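Local coordinates for periplasmic binding protein component of an ABC type zinc uptake transporter (PDB 1PQ4) that binds zinc in the periplasm and probably delivers it to the ABC-type zinc uptake transporter of Synechocystis, at residues A[5-10]-A[26-31]; A[13-18]-A[271-276]; A[189-194]-A[207-212]. All blocks are in the same frame, centred on the assembly; numbering follows the deposited sequence.

Contact 1: A[5-10]-A[26-31]; sequences ITVSIP and VSVLVP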
loop_
_atom_site.group_PDB
_atom_site.type_symbol
_atom_site.label_atom_id
_atom_site.label_comp_id
_atom_site.label_asym_id
_atom_site.label_seq_id
_atom_site.Cartn_x
_atom_site.Cartn_y
_atom_site.Cartn_z
ATOM N N ILE A 5 -4.110 12.911 -14.491
ATOM C CA ILE A 5 -4.074 11.483 -14.194
ATOM C C ILE A 5 -4.696 11.275 -12.844
ATOM O O ILE A 5 -4.449 12.041 -11.909
ATOM C CB ILE A 5 -2.586 10.978 -14.139
ATOM C CG1 ILE A 5 -1.933 11.229 -15.503
ATOM C CG2 ILE A 5 -2.498 9.461 -13.774
ATOM C CD1 ILE A 5 -0.434 10.947 -15.578
ATOM N N THR A 6 -5.507 10.241 -12.744
ATOM C CA THR A 6 -6.135 9.910 -11.495
ATOM C C THR A 6 -5.569 8.593 -11.044
ATOM O O THR A 6 -5.318 7.641 -11.851
ATOM C CB THR A 6 -7.685 9.818 -11.663
ATOM O OG1 THR A 6 -8.203 11.114 -11.995
ATOM C CG2 THR A 6 -8.327 9.392 -10.361
ATOM N N VAL A 7 -5.323 8.501 -9.743
ATOM C CA VAL A 7 -4.842 7.238 -9.215
ATOM C C VAL A 7 -5.803 6.797 -8.107
ATOM O O VAL A 7 -6.591 7.601 -7.610
ATOM C CB VAL A 7 -3.418 7.351 -8.633
ATOM C CG1 VAL A 7 -2.456 7.876 -9.729
ATOM C CG2 VAL A 7 -3.442 8.292 -7.414
ATOM N N SER A 8 -5.722 5.534 -7.727
ATOM C CA SER A 8 -6.612 5.014 -6.695
ATOM C C SER A 8 -6.299 5.459 -5.275
ATOM O O SER A 8 -7.179 5.925 -4.575
ATOM C CB SER A 8 -6.619 3.485 -6.730
ATOM O OG SER A 8 -7.273 3.011 -7.900
ATOM N N ILE A 9 -5.029 5.386 -4.871
ATOM C CA ILE A 9 -4.720 5.693 -3.459
ATOM C C ILE A 9 -3.571 6.653 -3.321
ATOM O O ILE A 9 -2.753 6.788 -4.236
ATOM C CB ILE A 9 -4.453 4.379 -2.679
ATOM C CG1 ILE A 9 -3.404 3.532 -3.425
ATOM C CG2 ILE A 9 -5.732 3.576 -2.558
ATOM C CD1 ILE A 9 -2.748 2.439 -2.584
ATOM N N PRO A 10 -3.489 7.352 -2.163
ATOM C CA PRO A 10 -2.428 8.336 -1.931
ATOM C C PRO A 10 -0.993 7.923 -2.258
ATOM O O PRO A 10 -0.277 8.701 -2.884
ATOM C CB PRO A 10 -2.613 8.747 -0.412
ATOM C CG PRO A 10 -4.167 8.496 -0.221
ATOM C CD PRO A 10 -4.386 7.208 -1.001
ATOM N N VAL A 26 -1.876 15.171 -10.599
ATOM C CA VAL A 26 -2.489 13.993 -10.009
ATOM C C VAL A 26 -3.693 14.218 -9.139
ATOM O O VAL A 26 -3.669 15.088 -8.250
ATOM C CB VAL A 26 -1.449 13.251 -9.138
ATOM C CG1 VAL A 26 -2.085 11.989 -8.528
ATOM C CG2 VAL A 26 -0.213 12.911 -9.962
ATOM N N SER A 27 -4.718 13.403 -9.370
ATOM C CA SER A 27 -5.937 13.429 -8.539
ATOM C C SER A 27 -5.971 12.046 -7.871
ATOM O O SER A 27 -5.429 11.084 -8.423
ATOM C CB SER A 27 -7.203 13.622 -9.381
ATOM O OG SER A 27 -7.317 14.970 -9.834
ATOM N N VAL A 28 -6.597 11.941 -6.701
ATOM C CA VAL A 28 -6.647 10.655 -5.975
ATOM C C VAL A 28 -8.095 10.316 -5.611
ATOM O O VAL A 28 -8.837 11.159 -5.122
ATOM C CB VAL A 28 -5.806 10.734 -4.681
ATOM C CG1 VAL A 28 -5.885 9.394 -3.869
ATOM C CG2 VAL A 28 -4.327 11.042 -5.076
ATOM N N LEU A 29 -8.479 9.058 -5.834
ATOM C CA LEU A 29 -9.849 8.624 -5.590
ATOM C C LEU A 29 -10.175 8.350 -4.121
ATOM O O LEU A 29 -11.190 8.841 -3.602
ATOM C CB LEU A 29 -10.121 7.347 -6.383
ATOM C CG LEU A 29 -11.568 7.029 -6.798
ATOM C CD1 LEU A 29 -11.681 5.497 -7.073
ATOM C CD2 LEU A 29 -12.510 7.386 -5.702
ATOM N N VAL A 30 -9.344 7.538 -3.475
ATOM C CA VAL A 30 -9.563 7.157 -2.079
ATOM C C VAL A 30 -8.889 8.050 -1.027
ATOM O O VAL A 30 -7.655 8.175 -1.005
ATOM C CB VAL A 30 -9.078 5.691 -1.833
ATOM C CG1 VAL A 30 -9.364 5.243 -0.344
ATOM C CG2 VAL A 30 -9.738 4.738 -2.864
ATOM N N PRO A 31 -9.680 8.644 -0.115
ATOM C CA PRO A 31 -9.067 9.492 0.913
ATOM C C PRO A 31 -8.097 8.667 1.750
ATOM O O PRO A 31 -8.334 7.471 2.001
ATOM C CB PRO A 31 -10.254 9.933 1.758
ATOM C CG PRO A 31 -11.361 10.012 0.748
ATOM C CD PRO A 31 -11.156 8.689 -0.009
HETATM O O HOH W 1 -5.660 15.155 -12.071
#
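Four backbone hydrogen bonds stitch residues 5-10 to residues 26-31, which run side by side in the same direction. Ser27 gives its N-H to Ile5 O and receives one from Val7: Ser27 N to Ile5 O is 2.9 Å, and Val7 N to Ser27 O is also 2.9 Å. Past the regular strands the pairing goes on, with Leu29 N bonded to Val7 O at 3.0 Å and Val30 N to Ser8 O at 2.9 Å. CA-H...O contacts support the strand bonds, for instance from Thr6 CA to Ser27 O.

This is the parallel pairing of strand 3-7 with strand 24-28, the two ends of a beta-alpha-beta unit whose crossover is helix 10-20. Strand 24-28 is an outermost strand of the four-stranded parallel sheet; strand 54-57 flanks strand 3-7 across from it.

The apolar contacts lie on the face that carries Ile5, Val7, Val26 and Val28, where helix 10-20 packs through Gln12, Gln13 and Leu16. Val7 does its touching with CG2, which sits between its own backbone N and carbonyl carbon, while CG1 is anti to the carbonyl carbon (chi1 -57°). The CG2 methyl meets Val28 CG2 at 3.7 Å and Val26 CG1 at 4.1 Å. The other Val28 methyl, CG1, lies 3.9 Å from Pro10 CD, the two side chains crossing at about a right angle. Beyond the strands Ile9 and Val30 lie alongside each other, Ile9 CG2 to Val30 CB 4.0 Å.

Thr6 and Ser27 share the other face. Thr6 OG1 lies beside Ser27 CB, and a water hydrogen-bonds to Ser27 OG, with a weak bond to Ile5 O. Just beyond the strand, Ser8 OG is hydrogen-bonded to Glu63 and Tyr55.

Contact 2: A[13-18]-A[271-276]; sequences QYFLEK and ADWSSN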
loop_
_atom_site.group_PDB
_atom_site.type_symbol
_atom_site.label_atom_id
_atom_site.label_comp_id
_atom_site.label_asym_id
_atom_site.label_seq_id
_atom_site.Cartn_x
_atom_site.Cartn_y
_atom_site.Cartn_z
ATOM N N GLN A 13 0.181 8.619 -5.625
ATOM C CA GLN A 13 0.435 9.975 -6.062
ATOM C C GLN A 13 1.935 10.216 -5.907
ATOM O O GLN A 13 2.530 10.986 -6.652
ATOM C CB GLN A 13 -0.360 10.951 -5.170
ATOM C CG GLN A 13 -0.119 12.398 -5.473
ATOM C CD GLN A 13 0.932 13.019 -4.591
ATOM O OE1 GLN A 13 1.513 14.051 -4.931
ATOM N NE2 GLN A 13 1.183 12.414 -3.463
ATOM N N TYR A 14 2.517 9.602 -4.877
ATOM C CA TYR A 14 3.952 9.732 -4.641
ATOM C C TYR A 14 4.717 9.137 -5.875
ATOM O O TYR A 14 5.663 9.729 -6.391
ATOM C CB TYR A 14 4.323 8.953 -3.381
ATOM C CG TYR A 14 5.791 9.024 -3.001
ATOM C CD1 TYR A 14 6.280 10.079 -2.213
ATOM C CD2 TYR A 14 6.692 8.056 -3.444
ATOM C CE1 TYR A 14 7.618 10.162 -1.882
ATOM C CE2 TYR A 14 8.070 8.133 -3.132
ATOM C CZ TYR A 14 8.502 9.201 -2.342
ATOM O OH TYR A 14 9.814 9.338 -2.021
ATOM N N PHE A 15 4.301 7.954 -6.299
ATOM C CA PHE A 15 4.939 7.275 -7.429
ATOM C C PHE A 15 4.785 8.148 -8.668
ATOM O O PHE A 15 5.734 8.349 -9.422
ATOM C CB PHE A 15 4.253 5.951 -7.708
ATOM C CG PHE A 15 4.229 4.993 -6.552
ATOM C CD1 PHE A 15 3.318 3.910 -6.582
ATOM C CD2 PHE A 15 5.082 5.128 -5.465
ATOM C CE1 PHE A 15 3.258 2.987 -5.546
ATOM C CE2 PHE A 15 5.043 4.192 -4.396
ATOM C CZ PHE A 15 4.133 3.132 -4.435
ATOM N N LEU A 16 3.574 8.652 -8.901
ATOM C CA LEU A 16 3.368 9.484 -10.077
ATOM C C LEU A 16 4.162 10.764 -10.053
ATOM O O LEU A 16 4.648 11.224 -11.114
ATOM C CB LEU A 16 1.884 9.823 -10.283
ATOM C CG LEU A 16 1.137 8.788 -11.151
ATOM C CD1 LEU A 16 1.611 8.875 -12.605
ATOM C CD2 LEU A 16 1.433 7.364 -10.625
ATOM N N GLU A 17 4.233 11.392 -8.874
ATOM C CA GLU A 17 5.018 12.643 -8.764
ATOM C C GLU A 17 6.493 12.357 -9.098
ATOM O O GLU A 17 7.130 13.141 -9.765
ATOM C CB GLU A 17 4.921 13.214 -7.339
ATOM C CG GLU A 17 5.631 14.571 -7.120
ATOM C CD GLU A 17 5.183 15.664 -8.085
ATOM O OE1 GLU A 17 4.016 15.639 -8.565
ATOM O OE2 GLU A 17 6.015 16.572 -8.361
ATOM N N LYS A 18 7.024 11.248 -8.616
ATOM C CA LYS A 18 8.432 10.898 -8.862
ATOM C C LYS A 18 8.688 10.624 -10.353
ATOM O O LYS A 18 9.714 10.995 -10.919
ATOM C CB LYS A 18 8.784 9.629 -8.071
ATOM C CG LYS A 18 8.972 9.891 -6.576
ATOM C CD LYS A 18 10.339 10.607 -6.367
ATOM C CE LYS A 18 10.508 11.170 -4.934
ATOM N NZ LYS A 18 11.951 11.521 -4.686
ATOM N N ALA A 271 0.759 9.196 2.019
ATOM C CA ALA A 271 1.196 9.741 0.741
ATOM C C ALA A 271 2.712 9.985 0.751
ATOM O O ALA A 271 3.339 9.970 -0.292
ATOM C CB ALA A 271 0.458 11.056 0.424
ATOM N N ASP A 272 3.291 10.197 1.935
ATOM C CA ASP A 272 4.749 10.498 2.081
ATOM C C ASP A 272 5.312 9.113 2.204
ATOM O O ASP A 272 5.858 8.715 3.226
ATOM C CB ASP A 272 4.916 11.344 3.375
ATOM C CG ASP A 272 6.318 11.919 3.547
ATOM O OD1 ASP A 272 7.006 12.192 2.547
ATOM O OD2 ASP A 272 6.731 12.130 4.712
ATOM N N TRP A 273 5.182 8.368 1.095
ATOM C CA TRP A 273 5.490 6.938 1.051
ATOM C C TRP A 273 6.831 6.454 1.530
ATOM O O TRP A 273 6.903 5.479 2.260
ATOM C CB TRP A 273 5.208 6.390 -0.397
ATOM C CG TRP A 273 5.384 4.940 -0.575
ATOM C CD1 TRP A 273 4.466 3.941 -0.344
ATOM C CD2 TRP A 273 6.567 4.302 -1.065
ATOM N NE1 TRP A 273 5.041 2.687 -0.674
ATOM C CE2 TRP A 273 6.318 2.907 -1.120
ATOM C CE3 TRP A 273 7.819 4.783 -1.476
ATOM C CZ2 TRP A 273 7.269 2.002 -1.564
ATOM C CZ3 TRP A 273 8.772 3.854 -1.927
ATOM C CH2 TRP A 273 8.487 2.494 -1.962
ATOM N N SER A 274 7.895 7.112 1.091
ATOM C CA SER A 274 9.227 6.658 1.473
ATOM C C SER A 274 9.520 6.878 2.967
ATOM O O SER A 274 9.978 5.982 3.677
ATOM C CB SER A 274 10.271 7.369 0.585
ATOM O OG SER A 274 11.535 6.814 0.860
ATOM N N SER A 275 9.266 8.082 3.452
ATOM C CA SER A 275 9.518 8.323 4.874
ATOM C C SER A 275 8.560 7.509 5.724
ATOM O O SER A 275 8.929 7.059 6.794
ATOM C CB SER A 275 9.447 9.829 5.189
ATOM O OG SER A 275 8.126 10.293 5.101
ATOM N N ASN A 276 7.327 7.274 5.258
ATOM C CA ASN A 276 6.405 6.415 6.046
ATOM C C ASN A 276 6.945 4.999 6.169
ATOM O O ASN A 276 6.915 4.400 7.252
ATOM C CB ASN A 276 5.031 6.353 5.362
ATOM C CG ASN A 276 4.009 5.526 6.165
ATOM O OD1 ASN A 276 3.490 4.499 5.700
ATOM N ND2 ASN A 276 3.737 5.965 7.375
HETATM O O HOH W 2 3.365 12.294 -1.922
#
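The backbones come together where helix 10-20 passes the turn that leads into helix 273-288, the CA atoms of Tyr14 and Ala271 lying 6.0 Å apart, and no direct hydrogen bond spans the gap. What fills it is an aromatic cluster of Tyr14, Phe15 and Trp273, at the point where the C-terminal helix starts beside the first helix of the chain. The turn itself is an inverse gamma turn centred on Asp272, which occupies the N-cap position of helix 273-288 without a side-chain capping bond.

Phe15 meets the indole edge-to-face. Its CE2 corner sits over the middle of one indole face, 3.7 Å from Trp273 CD2, and the Phe15 ring stands at 81° to the five-membered ring. Tyr14 reaches the same tryptophan in another way. A chi1 of -179° carries the phenol toward the start of helix 273-288, and Trp273 CB lies over one of its faces in a CH-pi contact, 4.0 Å from the Tyr14 ring centroid. The two aromatic planes are oblique, at 40°, with Tyr14 CE2 touching Trp273 CE3 at 3.7 Å. At the far end of the phenol, Tyr14 OH lies against Ser274 CB.

Helices 138-155 and 160-185 also pack here, through Val141 against Phe15 and Trp273, Phe170 against Tyr14, and Leu174 and Leu177 against Trp273. The indole N-H is held by Trp135 O, which helps to set how the ring is turned. On the Gln13 side a water bridges the segments, accepting from Gln13 NE2 at 2.7 Å and donating to Ala271 O at 2.8 Å.

Contact 3: A[189-194]-A[207-212]; sequences PQRKFI and YNLVQI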
loop_
_atom_site.group_PDB
_atom_site.type_symbol
_atom_site.label_atom_id
_atom_site.label_comp_id
_atom_site.label_asym_id
_atom_site.label_seq_id
_atom_site.Cartn_x
_atom_site.Cartn_y
_atom_site.Cartn_z
ATOM N N PRO A 189 15.725 -10.298 16.480
ATOM C CA PRO A 189 15.643 -11.736 16.781
ATOM C C PRO A 189 14.178 -12.121 16.679
ATOM O O PRO A 189 13.868 -13.254 16.377
ATOM C CB PRO A 189 16.116 -11.838 18.246
ATOM C CG PRO A 189 16.814 -10.526 18.512
ATOM C CD PRO A 189 16.016 -9.519 17.698
ATOM N N GLN A 190 13.288 -11.172 16.969
ATOM C CA GLN A 190 11.846 -11.391 16.922
ATOM C C GLN A 190 11.403 -10.911 15.537
ATOM O O GLN A 190 11.541 -9.730 15.172
ATOM C CB GLN A 190 11.134 -10.599 18.040
ATOM C CG GLN A 190 9.579 -10.646 18.010
ATOM C CD GLN A 190 9.028 -12.068 17.976
ATOM O OE1 GLN A 190 8.734 -12.611 16.914
ATOM N NE2 GLN A 190 8.895 -12.682 19.151
ATOM N N ARG A 191 10.883 -11.834 14.755
ATOM C CA ARG A 191 10.490 -11.482 13.391
ATOM C C ARG A 191 8.993 -11.264 13.231
ATOM O O ARG A 191 8.513 -10.828 12.190
ATOM C CB ARG A 191 10.897 -12.624 12.465
ATOM C CG ARG A 191 11.681 -12.192 11.312
ATOM C CD ARG A 191 13.102 -12.616 11.482
ATOM N NE ARG A 191 13.983 -11.541 11.864
ATOM C CZ ARG A 191 14.318 -10.490 11.119
ATOM N NH1 ARG A 191 13.848 -10.278 9.894
ATOM N NH2 ARG A 191 15.216 -9.668 11.604
ATOM N N LYS A 192 8.257 -11.556 14.277
ATOM C CA LYS A 192 6.803 -11.458 14.231
ATOM C C LYS A 192 6.253 -10.101 14.660
ATOM O O LYS A 192 6.847 -9.464 15.536
ATOM C CB LYS A 192 6.238 -12.535 15.155
ATOM C CG LYS A 192 6.750 -13.929 14.822
ATOM C CD LYS A 192 6.160 -15.004 15.739
ATOM C CE LYS A 192 6.768 -16.367 15.400
ATOM N NZ LYS A 192 6.093 -17.503 16.075
ATOM N N PHE A 193 5.170 -9.625 14.018
ATOM C CA PHE A 193 4.515 -8.365 14.468
ATOM C C PHE A 193 3.010 -8.550 14.279
ATOM O O PHE A 193 2.565 -9.251 13.372
ATOM C CB PHE A 193 5.035 -7.070 13.789
ATOM C CG PHE A 193 4.798 -6.982 12.301
ATOM C CD1 PHE A 193 3.880 -6.073 11.791
ATOM C CD2 PHE A 193 5.533 -7.784 11.397
ATOM C CE1 PHE A 193 3.682 -5.939 10.418
ATOM C CE2 PHE A 193 5.344 -7.661 9.992
ATOM C CZ PHE A 193 4.418 -6.734 9.512
ATOM N N ILE A 194 2.223 -7.969 15.176
ATOM C CA ILE A 194 0.755 -8.118 15.107
ATOM C C ILE A 194 0.193 -6.819 14.630
ATOM O O ILE A 194 0.553 -5.771 15.136
ATOM C CB ILE A 194 0.144 -8.362 16.486
ATOM C CG1 ILE A 194 0.845 -9.513 17.156
ATOM C CG2 ILE A 194 -1.350 -8.656 16.361
ATOM C CD1 ILE A 194 0.356 -9.779 18.604
ATOM N N TYR A 207 11.388 -8.467 3.797
ATOM C CA TYR A 207 12.291 -8.361 4.923
ATOM C C TYR A 207 12.224 -9.493 5.911
ATOM O O TYR A 207 12.638 -9.341 7.051
ATOM C CB TYR A 207 12.057 -7.006 5.607
ATOM C CG TYR A 207 12.215 -5.887 4.613
ATOM C CD1 TYR A 207 13.426 -5.692 3.977
ATOM C CD2 TYR A 207 11.131 -5.094 4.214
ATOM C CE1 TYR A 207 13.574 -4.739 2.962
ATOM C CE2 TYR A 207 11.269 -4.145 3.196
ATOM C CZ TYR A 207 12.501 -3.980 2.574
ATOM O OH TYR A 207 12.649 -3.096 1.526
ATOM N N ASN A 208 11.680 -10.620 5.495
ATOM C CA ASN A 208 11.647 -11.796 6.354
ATOM C C ASN A 208 11.019 -11.571 7.726
ATOM O O ASN A 208 11.600 -11.902 8.757
ATOM C CB ASN A 208 13.059 -12.330 6.529
ATOM C CG ASN A 208 13.711 -12.654 5.187
ATOM O OD1 ASN A 208 14.804 -12.162 4.875
ATOM N ND2 ASN A 208 13.032 -13.474 4.379
ATOM N N LEU A 209 9.829 -10.991 7.716
ATOM C CA LEU A 209 9.071 -10.744 8.934
ATOM C C LEU A 209 7.862 -11.634 8.793
ATOM O O LEU A 209 7.586 -12.158 7.704
ATOM C CB LEU A 209 8.620 -9.285 9.001
ATOM C CG LEU A 209 9.762 -8.255 8.999
ATOM C CD1 LEU A 209 9.191 -6.845 9.052
ATOM C CD2 LEU A 209 10.671 -8.478 10.199
ATOM N N VAL A 210 7.151 -11.818 9.901
ATOM C CA VAL A 210 5.950 -12.623 9.920
ATOM C C VAL A 210 4.855 -11.700 10.400
ATOM O O VAL A 210 4.896 -11.207 11.517
ATOM C CB VAL A 210 6.087 -13.816 10.888
ATOM C CG1 VAL A 210 4.751 -14.514 11.028
ATOM C CG2 VAL A 210 7.144 -14.825 10.333
ATOM N N GLN A 211 3.883 -11.447 9.549
ATOM C CA GLN A 211 2.803 -10.554 9.925
ATOM C C GLN A 211 1.724 -11.412 10.547
ATOM O O GLN A 211 1.335 -12.394 9.953
ATOM C CB GLN A 211 2.269 -9.882 8.655
ATOM C CG GLN A 211 0.894 -9.333 8.773
ATOM C CD GLN A 211 0.338 -8.825 7.436
ATOM O OE1 GLN A 211 0.108 -9.598 6.480
ATOM N NE2 GLN A 211 0.114 -7.543 7.372
ATOM N N ILE A 212 1.240 -11.052 11.731
ATOM C CA ILE A 212 0.183 -11.814 12.409
ATOM C C ILE A 212 -1.008 -10.862 12.422
ATOM O O ILE A 212 -1.018 -9.836 13.119
ATOM C CB ILE A 212 0.586 -12.172 13.876
ATOM C CG1 ILE A 212 1.821 -13.091 13.861
ATOM C CG2 ILE A 212 -0.566 -12.876 14.580
ATOM C CD1 ILE A 212 2.525 -13.246 15.208
#
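Val210 and Phe193 begin the polar pairing between residues 189-194 and 207-212. Val210 N bonds to Arg191 O at 2.8 Å. Phe193 N then bonds to Val210 O at 3.0 Å, and Ile212 N to Phe193 O at 2.8 Å.

The Arg191 side chain, bent at chi2 and chi3, turns back toward the helix end that precedes strand 210-213. Its NH1 donates to Asn208 O, although the placing of that oxygen is less certain; NH2 is taken by Leu185 O and Leu188 O. Asn208, with positive phi, is the C-prime residue of the Schellman motif closing helix 201-206. Within residues 189-194, Gln190 OE1 accepts from Lys192 N at 2.9 Å on an in-plane lone pair, while the lysine amine goes to Asn236.

Packing differs between the faces. On the one with Phe193 and Gln211, the phenyl ring leans over the adjoining strand: chi1 of 64° places CG between the backbone N and carbonyl carbon. Gln211 CA lies over a face of this ring, 4.2 Å from the Phe193 centroid, and Leu209 CB meets the ring edge at Phe193 CE2, 3.8 Å away. On the opposite face, the side chains of Lys192 and Val210 lie side by side, pointing the same way, and the Ile212 side chain crosses that of Lys192 obliquely, its CD1 3.8 Å from Lys192 CB. Here two parallel strands are joined through helix 201-206 in a beta-alpha-beta unit, and His197, a zinc ligand, belongs to the connection between strand 192-195 and that helix.

From the N terminus, contact 1 closes the first loop, bringing strand 24-28 back to strand 3-7 after helix 10-20. Contact 2 opens inside that loop, on the same helix, and closes only at 271-276, so the two cross along the chain; they also touch, with Val26 and Val28 against Gln13. Contact 3 follows contact 1 in series and is nested within the long loop of contact 2. Contacts 1 and 3 lie on opposite sides of the chain's centre, about 30 Å apart between centres, each joining the strands of its own beta-alpha-beta unit, whereas contact 2 ties the start of the C-terminal helix to the first helix.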